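Local coordinates for protein Bd3459 (Bdellovibrio bacteriovorus, PDB 5CEC) that probably cleaves peptidoglycan peptides as a predatory endopeptidase of the S13 D-Ala-D-Ala carboxypeptidase family and is bound by the immunity protein Bd3460, at residues 70-76 / 284-290; 123-128 / 429-435; 274-278 / 312-316; 349-355 / 416-420. The protein carries 1 engineered substitution. One frame throughout, in Å; residues are numbered along the deposited sequence.

Contact 1 of 4, residues 70-76 / 284-290; sequences SISKVVT and IEFHNGS
V75 meets the ring of F286 at a slant, with its CB 3.6 Å from F286 CZ and both methyls close to that same ring carbon. CG1, set opposite the backbone N (chi1 -174°), also reaches CD1 of I284 at 4.2 Å. At the ring edge lie the carbonyl O of S72, in plane and 3.9 Å from F286 CE2, and OG1 of T76. T76 OG1 donates to the carbonyl O of G289 (2.9 Å) on an in-plane lone pair. S70 and K73 fit the SxxK pattern of penicillin-binding proteins and serine beta-lactamases, in which the serine and lysine belong to the active site; S70 sits in the short 3-10 turn leading into the helix that carries K73. The K73 chain runs almost straight until chi4 (70°) turns NZ aside, 2.7 Å from S70 OG and 2.9 Å from the carbonyl O of S290. NZ donates to both, S290 O accepting on a lone pair in its carbonyl plane, and N253 OD1 is a further partner. S70 OG bonds a sulfate ion as well. S290 presents its CB to the lysine, 3.8 Å from NZ, while its OG bonds D257.

Contact 2 of 4, residues 123-128 / 429-435; sequences FLISEL and FDKYSYL
An aromatic cluster of F123, F429 and Y434 joins the helix carrying 123-128 to the irregular chain of 429-435. F123 and F429 form an offset stack, their centroids 4.3 Å apart and their planes only 8° from parallel. The offset brings CB of F123 over the face of the F429 ring, 3.8 Å from its centroid, as a CH-pi contact, and CB of F429 sits over the F123 face in the same manner. The other face of F123 is covered by CG of E127, one helical turn on. At the F123 edge the carbonyl O of S433 lies in the ring plane, 3.4 Å from CE2. The Y434 and F123 ring planes lie 48° apart, an oblique meeting in which Y434 CD1 comes 3.9 Å from F123 CZ.

The E127 chain bends at chi2 (-65°), folding the carboxylate back between the aromatic group and L435. There OE1 takes the backbone N-H of L435 at 2.8 Å, on its anti side and slightly out of the carboxylate plane, while OE2 lies at the edge of the Y434 ring, 3.3 Å from CD1. R130 forms a salt bridge with OE1, which probably favours the charged carboxylate in this buried place. L435 adds its CD1, 4.0 Å from CD2 of L128. In the 429-435 segment, a type I turn from D430 to S433, with an Asx turn at D430, brings the chain round. Strand 231-236 packs beside F123, L124 and L435 through L235, and helix 188-200 meets F429 through L194 and A198.

Contact 3 of 4, residues 274-278 / 312-316; sequences AGKMQ and KVLYS
Chi1 (-54°) and chi2 (-75°) of M277 turn the thioether out of helix 265-277, and an extended third torsion then carries the methyl on to helix 307-322. CE arrives at a spot bounded by one turn of that helix, 3.6 Å from S316 OG, 3.7 Å from the carbonyl O of K312 and 4.1 Å from CG2 of V313. SD rests against the aliphatic part of K312, 3.9 Å from its CE. The methionine and lysine chains run alongside in opposite senses, with the K312 chain curled at chi3 and chi4 around the sulfur end. M277 is buried, and it supplies most of the contact from its own helix.

K276, partly exposed, approaches the same turn from beside M277. A bend at chi2 (72°) steers its chain so that CE lies 3.9 Å from CB of S316. Its NZ is occupied by a salt bridge to D82 and by a water molecule at 2.8 Å, which in turn donates to the carbonyl O of S316 at 2.9 Å. No direct hydrogen bond joins the two segments, leaving this water as a polar bridge beside the methionine contact.

L78 of helix 72-84 touches both M277 and V313, making the meeting a three-helix junction, while L314 and Y315 face Y379 of strand 376-385. Helices layered against an antiparallel sheet in this way are characteristic of the penicillin-binding protein and beta-lactamase fold, to whose clan the S13 family belongs.

Contact 4 of 4, residues 349-355 / 416-420; sequences VMAGSTT and PKAIK. With SO4 (sulfate ion), chain F.
The backbones come closest, CA to CA, at S353 and A418, just after G352 has turned the chain with a positive phi of 76°. That turn directs the carbonyl O of G352 at the N-H of I419, 3.0 Å from N to O. The bond is fairly straight, with an N-H...O angle of 163°, and the I419 N lies almost on the line of the C=O. The same oxygen accepts a bond from a water at 3.0 Å, which also donates to the carbonyl O of I419, and CA of A418 adds a C-H...O contact to G352 O at 3.5 Å. Both segments are tied to strand 364-373 as well, since S353 and K417 each share backbone hydrogen bonds with S372.

The P416 ring crosses V349 at about a right angle, its CD 3.9 Å from V349 CG1. P416 CB lies 3.3 Å from the carbonyl O of V349. S353 OG donates to V349 O at 2.8 Å on a lone pair. On I419, chi1 (65°) places CG1 between the backbone N and carbonyl carbon, facing G352 O, and CD1 runs on to T355 OG1 at 3.7 Å. V349 also makes backbone hydrogen bonds to the chain of Bd3460.

On the exposed side, A418 N donates to O3 of a sulfate ion at 2.8 Å. The chemistry is chiefly that of main-chain amides and carbonyls, and the sulfate, probably from the crystallisation liquor, marks an amide able to receive an anion.

Contacts 1 and 3 are neighbours, their centres about 13 Å apart, and they touch where V74 and V75 of helix 72-84 pack on V313 of helix 307-322. Contact 4 lies about 25 Å from the centre of each, at the start of strand 354-361 in the antiparallel sheet that those helices pack against. Contact 2 stands apart, about 31 to 36 Å from the others by centres, where helix 118-130 packs beside the mixed sheet. Along the chain, contact 3 and contact 4 both fall inside the long loop that contact 2 closes, whereas contact 1 crosses contacts 2 and 3. The last of the contact segments, 429-435, thus returns to pack on a helix from early in the sequence, far from the probable active site at contact 1.

Contact 1 of 4, residues 70-76 / 284-290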
loop_
_atom_site.group_PDB
_atom_site.type_symbol
_atom_site.label_atom_id
_atom_site.label_comp_id
_atom_site.label_asym_id
_atom_site.label_seq_id
_atom_site.Cartn_x
_atom_site.Cartn_y
_atom_site.Cartn_z
ATOM N N SER A 70 -0.605 -6.026 7.033
ATOM C CA SER A 70 0.215 -4.836 6.861
ATOM C C SER A 70 -0.139 -3.665 7.779
ATOM O O SER A 70 0.584 -2.670 7.763
ATOM C CB SER A 70 0.261 -4.377 5.390
ATOM O OG SER A 70 1.063 -5.256 4.611
ATOM N N ILE A 71 -1.176 -3.741 8.618
ATOM C CA ILE A 71 -1.254 -2.715 9.674
ATOM C C ILE A 71 -0.092 -2.820 10.649
ATOM O O ILE A 71 0.237 -1.843 11.335
ATOM C CB ILE A 71 -2.616 -2.603 10.367
ATOM C CG1 ILE A 71 -2.854 -3.748 11.367
ATOM C CG2 ILE A 71 -3.712 -2.411 9.353
ATOM C CD1 ILE A 71 -4.171 -3.630 12.125
ATOM N N SER A 72 0.614 -3.946 10.637
ATOM C CA SER A 72 1.916 -4.035 11.285
ATOM C C SER A 72 2.827 -2.847 10.953
ATOM O O SER A 72 3.658 -2.431 11.749
ATOM C CB SER A 72 2.666 -5.292 10.830
ATOM O OG SER A 72 2.061 -6.470 11.262
ATOM N N LYS A 73 2.717 -2.352 9.714
ATOM C CA LYS A 73 3.596 -1.245 9.277
ATOM C C LYS A 73 3.380 0.034 10.074
ATOM O O LYS A 73 4.292 0.835 10.158
ATOM C CB LYS A 73 3.470 -1.023 7.768
ATOM C CG LYS A 73 3.852 -2.230 6.928
ATOM C CD LYS A 73 3.871 -1.912 5.449
ATOM C CE LYS A 73 4.421 -3.046 4.620
ATOM N NZ LYS A 73 3.523 -4.216 4.567
ATOM N N VAL A 74 2.195 0.202 10.656
ATOM C CA VAL A 74 1.978 1.366 11.511
ATOM C C VAL A 74 2.792 1.233 12.817
ATOM O O VAL A 74 3.286 2.219 13.355
ATOM C CB VAL A 74 0.497 1.597 11.810
ATOM C CG1 VAL A 74 0.331 2.847 12.655
ATOM C CG2 VAL A 74 -0.314 1.754 10.528
ATOM N N VAL A 75 2.943 0.008 13.307
ATOM C CA VAL A 75 3.761 -0.238 14.494
ATOM C C VAL A 75 5.230 0.027 14.169
ATOM O O VAL A 75 5.948 0.715 14.918
ATOM C CB VAL A 75 3.571 -1.670 15.018
ATOM C CG1 VAL A 75 4.317 -1.843 16.330
ATOM C CG2 VAL A 75 2.080 -1.959 15.276
ATOM N N THR A 76 5.672 -0.462 13.018
ATOM C CA THR A 76 7.061 -0.166 12.560
ATOM C C THR A 76 7.276 1.361 12.396
ATOM O O THR A 76 8.346 1.858 12.725
ATOM C CB THR A 76 7.326 -0.937 11.272
ATOM O OG1 THR A 76 7.074 -2.328 11.530
ATOM C CG2 THR A 76 8.739 -0.735 10.774
ATOM N N ILE A 284 1.333 -8.376 21.989
ATOM C CA ILE A 284 1.883 -8.153 20.657
ATOM C C ILE A 284 3.079 -9.059 20.419
ATOM O O ILE A 284 3.946 -9.169 21.271
ATOM C CB ILE A 284 2.271 -6.656 20.471
ATOM C CG1 ILE A 284 2.797 -6.381 19.057
ATOM C CG2 ILE A 284 3.267 -6.175 21.527
ATOM C CD1 ILE A 284 2.778 -4.913 18.670
ATOM N N GLU A 285 3.107 -9.730 19.267
ATOM C CA GLU A 285 4.191 -10.637 18.952
ATOM C C GLU A 285 4.536 -10.437 17.495
ATOM O O GLU A 285 3.759 -10.780 16.606
ATOM C CB GLU A 285 3.801 -12.068 19.240
ATOM C CG GLU A 285 4.913 -13.059 18.996
ATOM C CD GLU A 285 4.483 -14.493 19.195
ATOM O OE1 GLU A 285 3.650 -14.771 20.090
ATOM O OE2 GLU A 285 5.005 -15.352 18.464
ATOM N N PHE A 286 5.698 -9.848 17.273
ATOM C CA PHE A 286 6.189 -9.561 15.949
ATOM C C PHE A 286 7.369 -10.459 15.572
ATOM O O PHE A 286 8.158 -10.896 16.422
ATOM C CB PHE A 286 6.654 -8.096 15.859
ATOM C CG PHE A 286 5.585 -7.128 15.407
ATOM C CD1 PHE A 286 4.266 -7.226 15.855
ATOM C CD2 PHE A 286 5.910 -6.098 14.535
ATOM C CE1 PHE A 286 3.308 -6.315 15.419
ATOM C CE2 PHE A 286 4.949 -5.184 14.120
ATOM C CZ PHE A 286 3.659 -5.288 14.554
ATOM N N HIS A 287 7.484 -10.707 14.277
ATOM C CA HIS A 287 8.635 -11.364 13.714
ATOM C C HIS A 287 9.245 -10.603 12.550
ATOM O O HIS A 287 10.340 -10.968 12.118
ATOM C CB HIS A 287 8.256 -12.780 13.256
ATOM C CG HIS A 287 7.537 -13.564 14.299
ATOM N ND1 HIS A 287 8.213 -14.249 15.278
ATOM C CD2 HIS A 287 6.218 -13.708 14.574
ATOM C CE1 HIS A 287 7.349 -14.806 16.102
ATOM N NE2 HIS A 287 6.130 -14.504 15.689
ATOM N N ASN A 288 8.551 -9.595 12.012
ATOM C CA ASN A 288 9.084 -8.788 10.947
ATOM C C ASN A 288 8.394 -7.444 10.981
ATOM O O ASN A 288 7.488 -7.218 11.800
ATOM C CB ASN A 288 8.981 -9.506 9.585
ATOM C CG ASN A 288 7.552 -9.747 9.131
ATOM O OD1 ASN A 288 6.628 -9.057 9.498
ATOM N ND2 ASN A 288 7.367 -10.785 8.336
ATOM N N GLY A 289 8.813 -6.533 10.114
ATOM C CA GLY A 289 8.269 -5.194 10.108
ATOM C C GLY A 289 7.045 -5.015 9.240
ATOM O O GLY A 289 6.310 -4.057 9.393
ATOM N N SER A 290 6.840 -5.945 8.307
ATOM C CA SER A 290 5.854 -5.784 7.254
ATOM C C SER A 290 4.488 -6.372 7.533
ATOM O O SER A 290 3.490 -5.906 6.962
ATOM C CB SER A 290 6.396 -6.357 5.946
ATOM O OG SER A 290 6.630 -7.720 6.097
#

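Contact 2 of 4, residues 123-128 / 429-435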
loop_
_atom_site.group_PDB
_atom_site.type_symbol
_atom_site.label_atom_id
_atom_site.label_comp_id
_atom_site.label_asym_id
_atom_site.label_seq_id
_atom_site.Cartn_x
_atom_site.Cartn_y
_atom_site.Cartn_z
ATOM N N PHE A 123 18.981 9.397 -9.232
ATOM C CA PHE A 123 19.324 10.702 -8.655
ATOM C C PHE A 123 20.810 10.802 -8.364
ATOM O O PHE A 123 21.441 11.817 -8.679
ATOM C CB PHE A 123 18.502 10.974 -7.408
ATOM C CG PHE A 123 18.755 12.330 -6.804
ATOM C CD1 PHE A 123 18.339 13.505 -7.447
ATOM C CD2 PHE A 123 19.458 12.449 -5.631
ATOM C CE1 PHE A 123 18.608 14.750 -6.904
ATOM C CE2 PHE A 123 19.726 13.701 -5.086
ATOM C CZ PHE A 123 19.309 14.847 -5.727
ATOM N N LEU A 124 21.382 9.757 -7.791
ATOM C CA LEU A 124 22.812 9.779 -7.521
ATOM C C LEU A 124 23.626 9.943 -8.811
ATOM O O LEU A 124 24.605 10.696 -8.838
ATOM C CB LEU A 124 23.261 8.536 -6.753
ATOM C CG LEU A 124 24.766 8.357 -6.525
ATOM C CD1 LEU A 124 25.357 9.604 -5.880
ATOM C CD2 LEU A 124 25.061 7.124 -5.719
ATOM N N ILE A 125 23.233 9.214 -9.853
ATOM C CA ILE A 125 23.944 9.311 -11.126
ATOM C C ILE A 125 23.818 10.704 -11.723
ATOM O O ILE A 125 24.822 11.264 -12.219
ATOM C CB ILE A 125 23.530 8.193 -12.093
ATOM C CG1 ILE A 125 23.983 6.844 -11.545
ATOM C CG2 ILE A 125 24.121 8.411 -13.479
ATOM C CD1 ILE A 125 23.276 5.660 -12.132
ATOM N N SER A 126 22.610 11.250 -11.698
ATOM C CA SER A 126 22.406 12.650 -12.100
ATOM C C SER A 126 23.349 13.599 -11.316
ATOM O O SER A 126 23.999 14.479 -11.892
ATOM C CB SER A 126 20.952 13.056 -11.867
ATOM O OG SER A 126 20.777 14.437 -12.057
ATOM N N GLU A 127 23.442 13.387 -10.015
ATOM C CA GLU A 127 24.314 14.208 -9.178
ATOM C C GLU A 127 25.783 14.020 -9.496
ATOM O O GLU A 127 26.520 15.005 -9.528
ATOM C CB GLU A 127 24.069 13.902 -7.699
ATOM C CG GLU A 127 22.785 14.549 -7.194
ATOM C CD GLU A 127 22.894 16.053 -7.245
ATOM O OE1 GLU A 127 23.572 16.599 -6.365
ATOM O OE2 GLU A 127 22.423 16.692 -8.224
ATOM N N LEU A 128 26.225 12.778 -9.698
ATOM C CA LEU A 128 27.613 12.543 -10.106
ATOM C C LEU A 128 27.897 13.315 -11.386
ATOM O O LEU A 128 28.913 14.030 -11.473
ATOM C CB LEU A 128 27.903 11.042 -10.269
ATOM C CG LEU A 128 27.886 10.242 -8.955
ATOM C CD1 LEU A 128 27.880 8.753 -9.261
ATOM C CD2 LEU A 128 29.031 10.571 -8.037
ATOM N N PHE A 429 14.250 11.076 -2.385
ATOM C CA PHE A 429 15.123 12.238 -2.241
ATOM C C PHE A 429 14.250 13.489 -2.279
ATOM O O PHE A 429 13.097 13.439 -2.760
ATOM C CB PHE A 429 16.190 12.256 -3.357
ATOM C CG PHE A 429 15.617 12.146 -4.741
ATOM C CD1 PHE A 429 15.197 13.270 -5.431
ATOM C CD2 PHE A 429 15.501 10.908 -5.364
ATOM C CE1 PHE A 429 14.653 13.154 -6.676
ATOM C CE2 PHE A 429 14.965 10.792 -6.633
ATOM C CZ PHE A 429 14.541 11.925 -7.281
ATOM N N ASP A 430 14.806 14.616 -1.841
ATOM C CA ASP A 430 14.130 15.905 -1.985
ATOM C C ASP A 430 15.167 16.973 -2.312
ATOM O O ASP A 430 16.296 16.644 -2.634
ATOM C CB ASP A 430 13.253 16.211 -0.764
ATOM C CG ASP A 430 14.053 16.607 0.470
ATOM O OD1 ASP A 430 15.302 16.542 0.452
ATOM O OD2 ASP A 430 13.423 17.014 1.479
ATOM N N LYS A 431 14.792 18.241 -2.181
ATOM C CA LYS A 431 15.693 19.356 -2.520
ATOM C C LYS A 431 16.900 19.518 -1.579
ATOM O O LYS A 431 17.783 20.316 -1.863
ATOM C CB LYS A 431 14.893 20.658 -2.661
ATOM C CG LYS A 431 14.427 21.265 -1.343
ATOM C CD LYS A 431 13.652 22.567 -1.540
ATOM C CE LYS A 431 12.239 22.333 -2.046
ATOM N NZ LYS A 431 11.524 23.611 -2.313
ATOM N N TYR A 432 16.969 18.732 -0.494
ATOM C CA TYR A 432 18.166 18.713 0.368
ATOM C C TYR A 432 19.047 17.496 0.166
ATOM O O TYR A 432 20.034 17.317 0.872
ATOM C CB TYR A 432 17.780 18.909 1.843
ATOM C CG TYR A 432 17.084 20.229 2.065
ATOM C CD1 TYR A 432 17.816 21.421 2.188
ATOM C CD2 TYR A 432 15.695 20.302 2.104
ATOM C CE1 TYR A 432 17.168 22.635 2.357
ATOM C CE2 TYR A 432 15.045 21.514 2.299
ATOM C CZ TYR A 432 15.787 22.671 2.404
ATOM O OH TYR A 432 15.150 23.869 2.588
ATOM N N SER A 433 18.715 16.680 -0.848
ATOM C CA SER A 433 19.445 15.455 -1.120
ATOM C C SER A 433 20.630 15.610 -2.043
ATOM O O SER A 433 21.384 14.663 -2.226
ATOM C CB SER A 433 18.507 14.401 -1.722
ATOM O OG SER A 433 17.454 14.063 -0.816
ATOM N N TYR A 434 20.817 16.796 -2.616
ATOM C CA TYR A 434 21.929 17.012 -3.522
ATOM C C TYR A 434 23.254 16.621 -2.876
ATOM O O TYR A 434 23.464 16.837 -1.679
ATOM C CB TYR A 434 21.994 18.459 -3.962
ATOM C CG TYR A 434 20.797 18.923 -4.764
ATOM C CD1 TYR A 434 20.611 18.488 -6.068
ATOM C CD2 TYR A 434 19.872 19.834 -4.242
ATOM C CE1 TYR A 434 19.556 18.932 -6.828
ATOM C CE2 TYR A 434 18.801 20.277 -5.001
ATOM C CZ TYR A 434 18.641 19.808 -6.291
ATOM O OH TYR A 434 17.613 20.245 -7.073
ATOM N N LEU A 435 24.153 16.049 -3.663
ATOM C CA LEU A 435 25.462 15.683 -3.152
ATOM C C LEU A 435 26.186 16.909 -2.694
ATOM O O LEU A 435 26.384 17.831 -3.474
ATOM C CB LEU A 435 26.350 15.085 -4.209
ATOM C CG LEU A 435 26.425 13.645 -4.518
ATOM C CD1 LEU A 435 27.470 13.381 -5.602
ATOM C CD2 LEU A 435 26.738 12.841 -3.252
#

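Contact 3 of 4, residues 274-278 / 312-316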
loop_
_atom_site.group_PDB
_atom_site.type_symbol
_atom_site.label_atom_id
_atom_site.label_comp_id
_atom_site.label_asym_id
_atom_site.label_seq_id
_atom_site.Cartn_x
_atom_site.Cartn_y
_atom_site.Cartn_z
ATOM N N ALA A 274 7.946 -3.258 25.164
ATOM C CA ALA A 274 7.821 -3.481 26.585
ATOM C C ALA A 274 8.053 -2.182 27.337
ATOM O O ALA A 274 7.314 -1.855 28.262
ATOM C CB ALA A 274 8.795 -4.559 27.050
ATOM N N GLY A 275 9.102 -1.454 26.967
ATOM C CA GLY A 275 9.366 -0.158 27.568
ATOM C C GLY A 275 8.400 0.943 27.193
ATOM O O GLY A 275 8.125 1.809 28.012
ATOM N N LYS A 276 7.860 0.899 25.972
ATOM C CA LYS A 276 6.942 1.938 25.498
ATOM C C LYS A 276 5.528 1.758 26.055
ATOM O O LYS A 276 4.861 2.727 26.422
ATOM C CB LYS A 276 6.919 1.890 23.964
ATOM C CG LYS A 276 6.085 2.951 23.282
ATOM C CD LYS A 276 6.692 4.328 23.357
ATOM C CE LYS A 276 5.754 5.347 22.748
ATOM N NZ LYS A 276 6.405 6.666 22.591
ATOM N N MET A 277 5.075 0.513 26.093
ATOM C CA MET A 277 3.674 0.184 26.329
ATOM C C MET A 277 3.452 -0.705 27.525
ATOM O O MET A 277 2.317 -0.997 27.828
ATOM C CB MET A 277 3.097 -0.523 25.088
ATOM C CG MET A 277 3.281 0.228 23.792
ATOM S SD MET A 277 2.140 1.611 23.673
ATOM C CE MET A 277 2.274 2.057 21.964
ATOM N N GLN A 278 4.534 -1.168 28.157
ATOM C CA GLN A 278 4.449 -2.177 29.227
ATOM C C GLN A 278 3.707 -3.390 28.652
ATOM O O GLN A 278 2.909 -4.032 29.328
ATOM C CB GLN A 278 3.796 -1.612 30.504
ATOM C CG GLN A 278 4.615 -0.520 31.185
ATOM C CD GLN A 278 4.736 0.742 30.343
ATOM O OE1 GLN A 278 3.724 1.371 30.008
ATOM N NE2 GLN A 278 5.968 1.111 29.971
ATOM N N LYS A 312 -3.463 2.048 20.973
ATOM C CA LYS A 312 -2.342 2.634 21.717
ATOM C C LYS A 312 -1.207 3.087 20.814
ATOM O O LYS A 312 -0.624 4.152 20.978
ATOM C CB LYS A 312 -1.799 1.691 22.772
ATOM C CG LYS A 312 -2.774 1.364 23.901
ATOM C CD LYS A 312 -2.196 0.322 24.848
ATOM C CE LYS A 312 -1.092 0.890 25.725
ATOM N NZ LYS A 312 -1.578 1.820 26.794
ATOM N N VAL A 313 -0.958 2.289 19.780
ATOM C CA VAL A 313 0.042 2.649 18.782
ATOM C C VAL A 313 -0.351 3.930 18.064
ATOM O O VAL A 313 0.502 4.820 17.875
ATOM C CB VAL A 313 0.260 1.472 17.798
ATOM C CG1 VAL A 313 0.994 1.908 16.533
ATOM C CG2 VAL A 313 1.022 0.357 18.500
ATOM N N LEU A 314 -1.614 4.036 17.661
ATOM C CA LEU A 314 -2.082 5.270 17.001
ATOM C C LEU A 314 -1.934 6.498 17.915
ATOM O O LEU A 314 -1.452 7.558 17.483
ATOM C CB LEU A 314 -3.514 5.131 16.520
ATOM C CG LEU A 314 -3.636 4.168 15.302
ATOM C CD1 LEU A 314 -5.069 3.665 15.196
ATOM C CD2 LEU A 314 -3.162 4.806 14.000
ATOM N N TYR A 315 -2.354 6.358 19.172
ATOM C CA TYR A 315 -2.240 7.452 20.144
ATOM C C TYR A 315 -0.802 7.914 20.276
ATOM O O TYR A 315 -0.493 9.126 20.214
ATOM C CB TYR A 315 -2.748 7.004 21.500
ATOM C CG TYR A 315 -2.579 8.054 22.540
ATOM C CD1 TYR A 315 -1.385 8.188 23.239
ATOM C CD2 TYR A 315 -3.603 8.943 22.801
ATOM C CE1 TYR A 315 -1.231 9.164 24.190
ATOM C CE2 TYR A 315 -3.460 9.942 23.734
ATOM C CZ TYR A 315 -2.265 10.067 24.449
ATOM O OH TYR A 315 -2.074 11.023 25.370
ATOM N N SER A 316 0.104 6.952 20.424
ATOM C CA SER A 316 1.527 7.238 20.604
ATOM C C SER A 316 2.180 7.821 19.362
ATOM O O SER A 316 3.026 8.716 19.466
ATOM C CB SER A 316 2.273 5.992 21.097
ATOM O OG SER A 316 1.841 5.610 22.385
HETATM O O HOH W 1 4.492 8.638 21.927
#

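Contact 4 of 4, residues 349-355 / 416-420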
loop_
_atom_site.group_PDB
_atom_site.type_symbol
_atom_site.label_atom_id
_atom_site.label_comp_id
_atom_site.label_asym_id
_atom_site.label_seq_id
_atom_site.Cartn_x
_atom_site.Cartn_y
_atom_site.Cartn_z
ATOM N N VAL A 349 -18.254 8.440 3.161
ATOM C CA VAL A 349 -17.878 9.364 4.229
ATOM C C VAL A 349 -16.397 9.307 4.606
ATOM O O VAL A 349 -15.898 10.240 5.231
ATOM C CB VAL A 349 -18.740 9.184 5.473
ATOM C CG1 VAL A 349 -20.177 9.567 5.162
ATOM C CG2 VAL A 349 -18.650 7.787 6.075
ATOM N N MET A 350 -15.688 8.239 4.250
ATOM C CA MET A 350 -14.255 8.190 4.515
ATOM C C MET A 350 -13.423 9.125 3.663
ATOM O O MET A 350 -12.318 9.483 4.050
ATOM C CB MET A 350 -13.714 6.775 4.320
ATOM C CG MET A 350 -14.165 5.799 5.401
ATOM S SD MET A 350 -13.634 4.103 5.161
ATOM C CE MET A 350 -14.493 3.634 3.663
ATOM N N ALA A 351 -13.892 9.424 2.451
ATOM C CA ALA A 351 -13.092 10.209 1.519
ATOM C C ALA A 351 -12.742 11.542 2.154
ATOM O O ALA A 351 -13.605 12.283 2.553
ATOM C CB ALA A 351 -13.847 10.378 0.212
ATOM N N GLY A 352 -11.446 11.832 2.205
ATOM C CA GLY A 352 -10.940 13.090 2.724
ATOM C C GLY A 352 -10.946 13.252 4.226
ATOM O O GLY A 352 -10.459 14.266 4.724
ATOM N N SER A 353 -11.578 12.318 4.949
ATOM C CA SER A 353 -11.700 12.404 6.411
ATOM C C SER A 353 -10.842 11.388 7.144
ATOM O O SER A 353 -10.636 11.514 8.342
ATOM C CB SER A 353 -13.147 12.137 6.819
ATOM O OG SER A 353 -13.515 10.792 6.564
ATOM N N THR A 354 -10.404 10.348 6.447
ATOM C CA THR A 354 -9.881 9.136 7.069
ATOM C C THR A 354 -8.433 8.936 6.653
ATOM O O THR A 354 -8.113 8.987 5.472
ATOM C CB THR A 354 -10.752 7.957 6.668
ATOM O OG1 THR A 354 -12.072 8.212 7.141
ATOM C CG2 THR A 354 -10.264 6.653 7.266
ATOM N N THR A 355 -7.584 8.707 7.652
ATOM C CA THR A 355 -6.158 8.437 7.458
ATOM C C THR A 355 -5.982 7.007 7.895
ATOM O O THR A 355 -6.265 6.705 9.059
ATOM C CB THR A 355 -5.280 9.388 8.282
ATOM O OG1 THR A 355 -5.669 10.750 8.011
ATOM C CG2 THR A 355 -3.841 9.231 7.987
ATOM N N PRO A 416 -18.523 13.192 8.438
ATOM C CA PRO A 416 -17.129 13.448 8.204
ATOM C C PRO A 416 -16.812 14.925 8.276
ATOM O O PRO A 416 -17.685 15.796 8.025
ATOM C CB PRO A 416 -16.912 12.916 6.778
ATOM C CG PRO A 416 -18.215 13.087 6.109
ATOM C CD PRO A 416 -19.203 12.748 7.205
ATOM N N LYS A 417 -15.563 15.186 8.630
ATOM C CA LYS A 417 -14.970 16.504 8.502
ATOM C C LYS A 417 -13.685 16.328 7.733
ATOM O O LYS A 417 -12.823 15.553 8.131
ATOM C CB LYS A 417 -14.712 17.124 9.876
ATOM C CG LYS A 417 -14.096 18.518 9.820
ATOM C CD LYS A 417 -13.788 19.084 11.201
ATOM C CE LYS A 417 -13.379 20.548 11.094
ATOM N NZ LYS A 417 -12.376 20.926 12.128
ATOM N N ALA A 418 -13.545 17.064 6.634
ATOM C CA ALA A 418 -12.356 16.984 5.802
ATOM C C ALA A 418 -11.143 17.414 6.603
ATOM O O ALA A 418 -11.170 18.457 7.279
ATOM C CB ALA A 418 -12.511 17.842 4.554
ATOM N N ILE A 419 -10.079 16.612 6.548
ATOM C CA ILE A 419 -8.811 17.026 7.148
ATOM C C ILE A 419 -8.101 18.030 6.256
ATOM O O ILE A 419 -8.418 18.167 5.076
ATOM C CB ILE A 419 -7.887 15.841 7.501
ATOM C CG1 ILE A 419 -7.416 15.083 6.263
ATOM C CG2 ILE A 419 -8.609 14.911 8.452
ATOM C CD1 ILE A 419 -6.335 14.061 6.559
ATOM N N LYS A 420 -7.163 18.745 6.852
ATOM C CA LYS A 420 -6.325 19.680 6.112
ATOM C C LYS A 420 -5.199 18.841 5.524
ATOM O O LYS A 420 -4.329 18.367 6.245
ATOM C CB LYS A 420 -5.778 20.792 7.028
ATOM C CG LYS A 420 -4.824 21.757 6.341
ATOM C CD LYS A 420 -4.046 22.593 7.353
ATOM C CE LYS A 420 -2.846 23.268 6.700
ATOM N NZ LYS A 420 -2.094 24.116 7.665
HETATM S S SO4 F . -16.217 19.640 5.484
HETATM O O1 SO4 F . -16.196 20.107 4.078
HETATM O O2 SO4 F . -17.579 19.801 6.061
HETATM O O3 SO4 F . -15.827 18.220 5.500
HETATM O O4 SO4 F . -15.248 20.439 6.270
HETATM O O HOH W 2 -9.018 16.208 2.991
#